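Local structure of FHA domain-containing protein DDL (Arabidopsis thaliana, 3VPY) at residues 6-19 / 31-43. The protein probably recognises phosphothreonine in Dicer-like1 through its forkhead-associated (FHA) domain. Residues are numbered along the deposited sequence; the frame is centred on the assembly and turned at random.
Sequences EPPEARKPSERWRL and PLCLHRQSCYLFG
His35 pushes its imidazole into the hollow formed where 6-19 bends at Arg16, the centre of an inverse gamma turn. Arg16 CA sits over one face, 3.6 Å from the ring centroid in a CH-pi contact, while Cys33 SG lies over the centre of the opposite face. A chi1 of 56° sets His35 CG between its own backbone N and carbonyl carbon, which lays the ring between Arg16 CA and Cys33 SG; His35 CB itself rests against Glu15 O. Cut back to an alanine, His35 would probably leave the bend at Arg16 unfilled and Cys33 SG without the ring it packs on. At the root of this side chain, Pro13 CG fits against His35 CA at 3.7 Å, and the Lys12 chain runs along the backbone of Arg36, its NZ making a weak hydrogen bond to Arg36 O. Farther along, Ser38 OG donates to the syn lone pair of Glu6 OE1 (2.6 Å), an oxygen that Gln66 also grips. Toward the hairpin, Pro31 CG rests 3.4 Å from Arg18 NH1, over a face of the guanidinium. Leu19 and Leu32 form an antiparallel hydrogen-bonded pair (Leu19 N to Leu32 O, 2.9 Å), and Leu19 CD2 meets the edge of the Phe42 ring at CE1, 3.6 Å away. The contact thus spans both sheets of the FHA beta sandwich: strand 18-23 lies between 26-33 and 124-129 in one, while strand 39-43 lies between 51-52 and 63-73 in the other.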
loop_
_atom_site.group_PDB
_atom_site.type_symbol
_atom_site.label_atom_id
_atom_site.label_comp_id
_atom_site.label_asym_id
_atom_site.label_seq_id
_atom_site.Cartn_x
_atom_site.Cartn_y
_atom_site.Cartn_z
ATOM N N GLU A 6 -3.703 13.444 -5.064
ATOM C CA GLU A 6 -2.739 12.603 -5.765
ATOM C C GLU A 6 -1.664 13.473 -6.431
ATOM O O GLU A 6 -1.970 14.529 -7.005
ATOM C CB GLU A 6 -3.422 11.739 -6.817
ATOM C CG GLU A 6 -4.339 10.698 -6.275
ATOM C CD GLU A 6 -4.653 9.663 -7.312
ATOM O OE1 GLU A 6 -3.829 8.742 -7.527
ATOM O OE2 GLU A 6 -5.731 9.779 -7.923
ATOM N N PRO A 7 -0.397 13.041 -6.357
ATOM C CA PRO A 7 0.670 13.854 -6.929
ATOM C C PRO A 7 0.760 13.676 -8.455
ATOM O O PRO A 7 0.172 12.738 -8.984
ATOM C CB PRO A 7 1.918 13.309 -6.227
ATOM C CG PRO A 7 1.616 11.881 -6.020
ATOM C CD PRO A 7 0.127 11.801 -5.737
ATOM N N PRO A 8 1.518 14.553 -9.158
ATOM C CA PRO A 8 1.640 14.464 -10.625
ATOM C C PRO A 8 2.070 13.074 -11.104
ATOM O O PRO A 8 1.643 12.621 -12.167
ATOM C CB PRO A 8 2.742 15.474 -10.950
ATOM C CG PRO A 8 2.772 16.423 -9.809
ATOM C CD PRO A 8 2.306 15.667 -8.595
ATOM N N GLU A 9 2.903 12.404 -10.308
ATOM C CA GLU A 9 3.520 11.137 -10.719
ATOM C C GLU A 9 2.641 9.916 -10.431
ATOM O O GLU A 9 3.068 8.770 -10.618
ATOM C CB GLU A 9 4.920 10.989 -10.079
ATOM C CG GLU A 9 4.928 10.735 -8.567
ATOM C CD GLU A 9 4.915 12.001 -7.714
ATOM O OE1 GLU A 9 4.722 13.115 -8.249
ATOM O OE2 GLU A 9 5.100 11.872 -6.492
ATOM N N ALA A 10 1.421 10.160 -9.954
ATOM C CA ALA A 10 0.474 9.073 -9.682
ATOM C C ALA A 10 0.195 8.277 -10.949
ATOM O O ALA A 10 -0.063 8.862 -12.011
ATOM C CB ALA A 10 -0.819 9.616 -9.141
ATOM N N ARG A 11 0.231 6.955 -10.825
ATOM C CA ARG A 11 -0.075 6.043 -11.933
ATOM C C ARG A 11 -0.623 4.746 -11.365
ATOM O O ARG A 11 -0.227 4.321 -10.273
ATOM C CB ARG A 11 1.160 5.698 -12.779
ATOM C CG ARG A 11 1.882 6.845 -13.448
ATOM C CD ARG A 11 1.186 7.400 -14.678
ATOM N NE ARG A 11 2.064 8.370 -15.340
ATOM C CZ ARG A 11 2.237 9.637 -14.966
ATOM N NH1 ARG A 11 1.573 10.146 -13.936
ATOM N NH2 ARG A 11 3.070 10.415 -15.648
ATOM N N LYS A 12 -1.540 4.124 -12.107
ATOM C CA LYS A 12 -1.997 2.790 -11.779
ATOM C C LYS A 12 -0.825 1.812 -11.942
ATOM O O LYS A 12 -0.104 1.874 -12.956
ATOM C CB LYS A 12 -3.156 2.414 -12.721
ATOM C CG LYS A 12 -3.927 1.193 -12.314
ATOM C CD LYS A 12 -5.285 1.123 -13.036
ATOM C CE LYS A 12 -5.640 -0.334 -13.402
ATOM N NZ LYS A 12 -7.114 -0.683 -13.618
ATOM N N PRO A 13 -0.628 0.905 -10.971
ATOM C CA PRO A 13 0.464 -0.074 -11.098
ATOM C C PRO A 13 0.120 -1.176 -12.100
ATOM O O PRO A 13 -1.070 -1.396 -12.400
ATOM C CB PRO A 13 0.549 -0.689 -9.695
ATOM C CG PRO A 13 -0.830 -0.573 -9.164
ATOM C CD PRO A 13 -1.409 0.703 -9.733
ATOM N N SER A 14 1.155 -1.862 -12.594
ATOM C CA SER A 14 0.989 -3.103 -13.365
ATOM C C SER A 14 1.202 -4.366 -12.514
ATOM O O SER A 14 0.558 -5.390 -12.749
ATOM C CB SER A 14 1.905 -3.100 -14.591
ATOM O OG SER A 14 3.259 -2.932 -14.212
ATOM N N GLU A 15 2.095 -4.293 -11.524
ATOM C CA GLU A 15 2.251 -5.373 -10.554
ATOM C C GLU A 15 0.945 -5.625 -9.802
ATOM O O GLU A 15 0.263 -4.681 -9.413
ATOM C CB GLU A 15 3.344 -5.015 -9.551
ATOM C CG GLU A 15 4.735 -5.134 -10.110
ATOM C CD GLU A 15 5.429 -6.403 -9.652
ATOM O OE1 GLU A 15 4.828 -7.506 -9.730
ATOM O OE2 GLU A 15 6.579 -6.286 -9.204
ATOM N N ARG A 16 0.612 -6.898 -9.590
ATOM C CA ARG A 16 -0.667 -7.266 -8.988
ATOM C C ARG A 16 -0.641 -7.226 -7.465
ATOM O O ARG A 16 -0.897 -8.223 -6.772
ATOM C CB ARG A 16 -1.161 -8.623 -9.521
ATOM C CG ARG A 16 -1.428 -8.621 -11.023
ATOM C CD ARG A 16 -2.278 -9.805 -11.466
ATOM N NE ARG A 16 -2.821 -9.567 -12.807
ATOM C CZ ARG A 16 -2.246 -9.957 -13.948
ATOM N NH1 ARG A 16 -1.112 -10.656 -13.952
ATOM N NH2 ARG A 16 -2.822 -9.653 -15.090
ATOM N N TRP A 17 -0.360 -6.056 -6.921
ATOM C CA TRP A 17 -0.326 -5.912 -5.472
ATOM C C TRP A 17 -1.699 -6.220 -4.865
ATOM O O TRP A 17 -2.733 -5.794 -5.387
ATOM C CB TRP A 17 0.040 -4.487 -5.106
ATOM C CG TRP A 17 1.415 -4.097 -5.472
ATOM C CD1 TRP A 17 1.804 -3.440 -6.605
ATOM C CD2 TRP A 17 2.606 -4.344 -4.714
ATOM N NE1 TRP A 17 3.177 -3.238 -6.588
ATOM C CE2 TRP A 17 3.683 -3.773 -5.428
ATOM C CE3 TRP A 17 2.861 -4.972 -3.483
ATOM C CZ2 TRP A 17 5.008 -3.832 -4.968
ATOM C CZ3 TRP A 17 4.182 -5.023 -3.020
ATOM C CH2 TRP A 17 5.235 -4.446 -3.765
ATOM N N ARG A 18 -1.694 -6.967 -3.776
ATOM C CA ARG A 18 -2.919 -7.287 -3.043
ATOM C C ARG A 18 -2.657 -7.121 -1.566
ATOM O O ARG A 18 -1.519 -7.184 -1.132
ATOM C CB ARG A 18 -3.383 -8.711 -3.341
ATOM C CG ARG A 18 -3.760 -8.958 -4.813
ATOM C CD ARG A 18 -4.590 -10.206 -4.957
ATOM N NE ARG A 18 -3.799 -11.427 -4.834
ATOM C CZ ARG A 18 -4.318 -12.655 -4.925
ATOM N NH1 ARG A 18 -5.620 -12.813 -5.115
ATOM N NH2 ARG A 18 -3.545 -13.726 -4.812
ATOM N N LEU A 19 -3.719 -6.911 -0.803
ATOM C CA LEU A 19 -3.595 -6.654 0.609
ATOM C C LEU A 19 -4.374 -7.732 1.357
ATOM O O LEU A 19 -5.618 -7.801 1.279
ATOM C CB LEU A 19 -4.177 -5.257 0.909
ATOM C CG LEU A 19 -3.779 -4.535 2.190
ATOM C CD1 LEU A 19 -2.252 -4.316 2.286
ATOM C CD2 LEU A 19 -4.553 -3.220 2.328
ATOM N N PRO A 31 -7.735 -11.718 -0.411
ATOM C CA PRO A 31 -7.093 -10.420 -0.244
ATOM C C PRO A 31 -7.848 -9.371 -1.034
ATOM O O PRO A 31 -8.615 -9.684 -1.958
ATOM C CB PRO A 31 -5.698 -10.636 -0.851
ATOM C CG PRO A 31 -5.921 -11.639 -1.891
ATOM C CD PRO A 31 -6.985 -12.579 -1.348
ATOM N N LEU A 32 -7.619 -8.130 -0.662
ATOM C CA LEU A 32 -8.211 -7.027 -1.370
ATOM C C LEU A 32 -7.315 -6.702 -2.549
ATOM O O LEU A 32 -6.082 -6.671 -2.439
ATOM C CB LEU A 32 -8.354 -5.823 -0.438
ATOM C CG LEU A 32 -9.062 -6.032 0.905
ATOM C CD1 LEU A 32 -8.941 -4.763 1.744
ATOM C CD2 LEU A 32 -10.514 -6.404 0.659
ATOM N N CYS A 33 -7.940 -6.446 -3.688
ATOM C CA CYS A 33 -7.210 -5.973 -4.841
ATOM C C CYS A 33 -6.614 -4.600 -4.490
ATOM O O CYS A 33 -7.321 -3.707 -4.002
ATOM C CB CYS A 33 -8.157 -5.826 -6.033
ATOM S SG CYS A 33 -7.339 -5.170 -7.437
ATOM N N LEU A 34 -5.319 -4.440 -4.725
ATOM C CA LEU A 34 -4.671 -3.142 -4.527
ATOM C C LEU A 34 -3.936 -2.658 -5.773
ATOM O O LEU A 34 -2.900 -1.983 -5.682
ATOM C CB LEU A 34 -3.716 -3.200 -3.335
ATOM C CG LEU A 34 -3.608 -1.898 -2.524
ATOM C CD1 LEU A 34 -4.889 -1.600 -1.721
ATOM C CD2 LEU A 34 -2.380 -1.992 -1.627
ATOM N N HIS A 35 -4.467 -2.984 -6.947
ATOM C CA HIS A 35 -3.744 -2.661 -8.176
ATOM C C HIS A 35 -4.655 -2.206 -9.317
ATOM O O HIS A 35 -4.215 -2.124 -10.466
ATOM C CB HIS A 35 -2.825 -3.811 -8.639
ATOM C CG HIS A 35 -3.531 -5.121 -8.845
ATOM N ND1 HIS A 35 -4.106 -5.491 -10.045
ATOM C CD2 HIS A 35 -3.717 -6.167 -8.005
ATOM C CE1 HIS A 35 -4.648 -6.693 -9.924
ATOM N NE2 HIS A 35 -4.418 -7.129 -8.699
ATOM N N ARG A 36 -5.905 -1.878 -9.006
ATOM C CA ARG A 36 -6.815 -1.375 -10.042
ATOM C C ARG A 36 -7.094 0.139 -9.995
ATOM O O ARG A 36 -7.904 0.653 -10.771
ATOM C CB ARG A 36 -8.112 -2.193 -10.080
ATOM C CG ARG A 36 -7.944 -3.561 -10.764
ATOM C CD ARG A 36 -9.206 -4.420 -10.662
ATOM N NE ARG A 36 -9.266 -5.546 -11.631
ATOM C CZ ARG A 36 -8.743 -6.763 -11.423
ATOM N NH1 ARG A 36 -8.102 -7.032 -10.293
ATOM N NH2 ARG A 36 -8.877 -7.732 -12.340
ATOM N N GLN A 37 -6.443 0.852 -9.079
ATOM C CA GLN A 37 -6.450 2.302 -9.149
ATOM C C GLN A 37 -5.141 2.846 -8.608
ATOM O O GLN A 37 -4.358 2.107 -8.033
ATOM C CB GLN A 37 -7.634 2.899 -8.393
ATOM C CG GLN A 37 -7.757 2.462 -6.986
ATOM C CD GLN A 37 -9.191 2.596 -6.438
ATOM O OE1 GLN A 37 -10.130 1.944 -6.904
ATOM N NE2 GLN A 37 -9.346 3.427 -5.437
ATOM N N SER A 38 -4.921 4.139 -8.813
ATOM C CA SER A 38 -3.636 4.727 -8.458
ATOM C C SER A 38 -3.554 5.139 -6.995
ATOM O O SER A 38 -2.457 5.402 -6.480
ATOM C CB SER A 38 -3.324 5.920 -9.380
ATOM O OG SER A 38 -4.354 6.892 -9.276
ATOM N N CYS A 39 -4.700 5.180 -6.319
ATOM C CA CYS A 39 -4.737 5.531 -4.904
ATOM C C CYS A 39 -5.875 4.821 -4.170
ATOM O O CYS A 39 -6.997 4.688 -4.691
ATOM C CB CYS A 39 -4.826 7.051 -4.754
ATOM S SG CYS A 39 -4.768 7.643 -3.080
ATOM N N TYR A 40 -5.559 4.320 -2.985
ATOM C CA TYR A 40 -6.550 3.706 -2.105
ATOM C C TYR A 40 -6.645 4.439 -0.771
ATOM O O TYR A 40 -5.670 4.510 -0.021
ATOM C CB TYR A 40 -6.226 2.228 -1.851
ATOM C CG TYR A 40 -6.455 1.341 -3.060
ATOM C CD1 TYR A 40 -7.665 0.686 -3.247
ATOM C CD2 TYR A 40 -5.457 1.170 -4.020
ATOM C CE1 TYR A 40 -7.880 -0.131 -4.381
ATOM C CE2 TYR A 40 -5.664 0.369 -5.137
ATOM C CZ TYR A 40 -6.882 -0.290 -5.310
ATOM O OH TYR A 40 -7.108 -1.105 -6.407
ATOM N N LEU A 41 -7.831 4.974 -0.484
ATOM C CA LEU A 41 -8.094 5.647 0.785
ATOM C C LEU A 41 -8.597 4.670 1.833
ATOM O O LEU A 41 -9.561 3.950 1.599
ATOM C CB LEU A 41 -9.130 6.760 0.582
ATOM C CG LEU A 41 -9.604 7.478 1.843
ATOM C CD1 LEU A 41 -8.442 8.187 2.559
ATOM C CD2 LEU A 41 -10.708 8.463 1.495
ATOM N N PHE A 42 -7.935 4.664 2.989
ATOM C CA PHE A 42 -8.359 3.878 4.153
ATOM C C PHE A 42 -8.964 4.814 5.181
ATOM O O PHE A 42 -8.371 5.839 5.529
ATOM C CB PHE A 42 -7.153 3.203 4.792
ATOM C CG PHE A 42 -6.490 2.189 3.896
ATOM C CD1 PHE A 42 -6.725 0.825 4.094
ATOM C CD2 PHE A 42 -5.662 2.593 2.847
ATOM C CE1 PHE A 42 -6.115 -0.131 3.259
ATOM C CE2 PHE A 42 -5.061 1.652 1.976
ATOM C CZ PHE A 42 -5.284 0.287 2.189
ATOM N N GLY A 43 -10.127 4.452 5.699
ATOM C CA GLY A 43 -10.728 5.284 6.722
ATOM C C GLY A 43 -12.036 4.756 7.234
ATOM O O GLY A 43 -12.614 3.823 6.662
#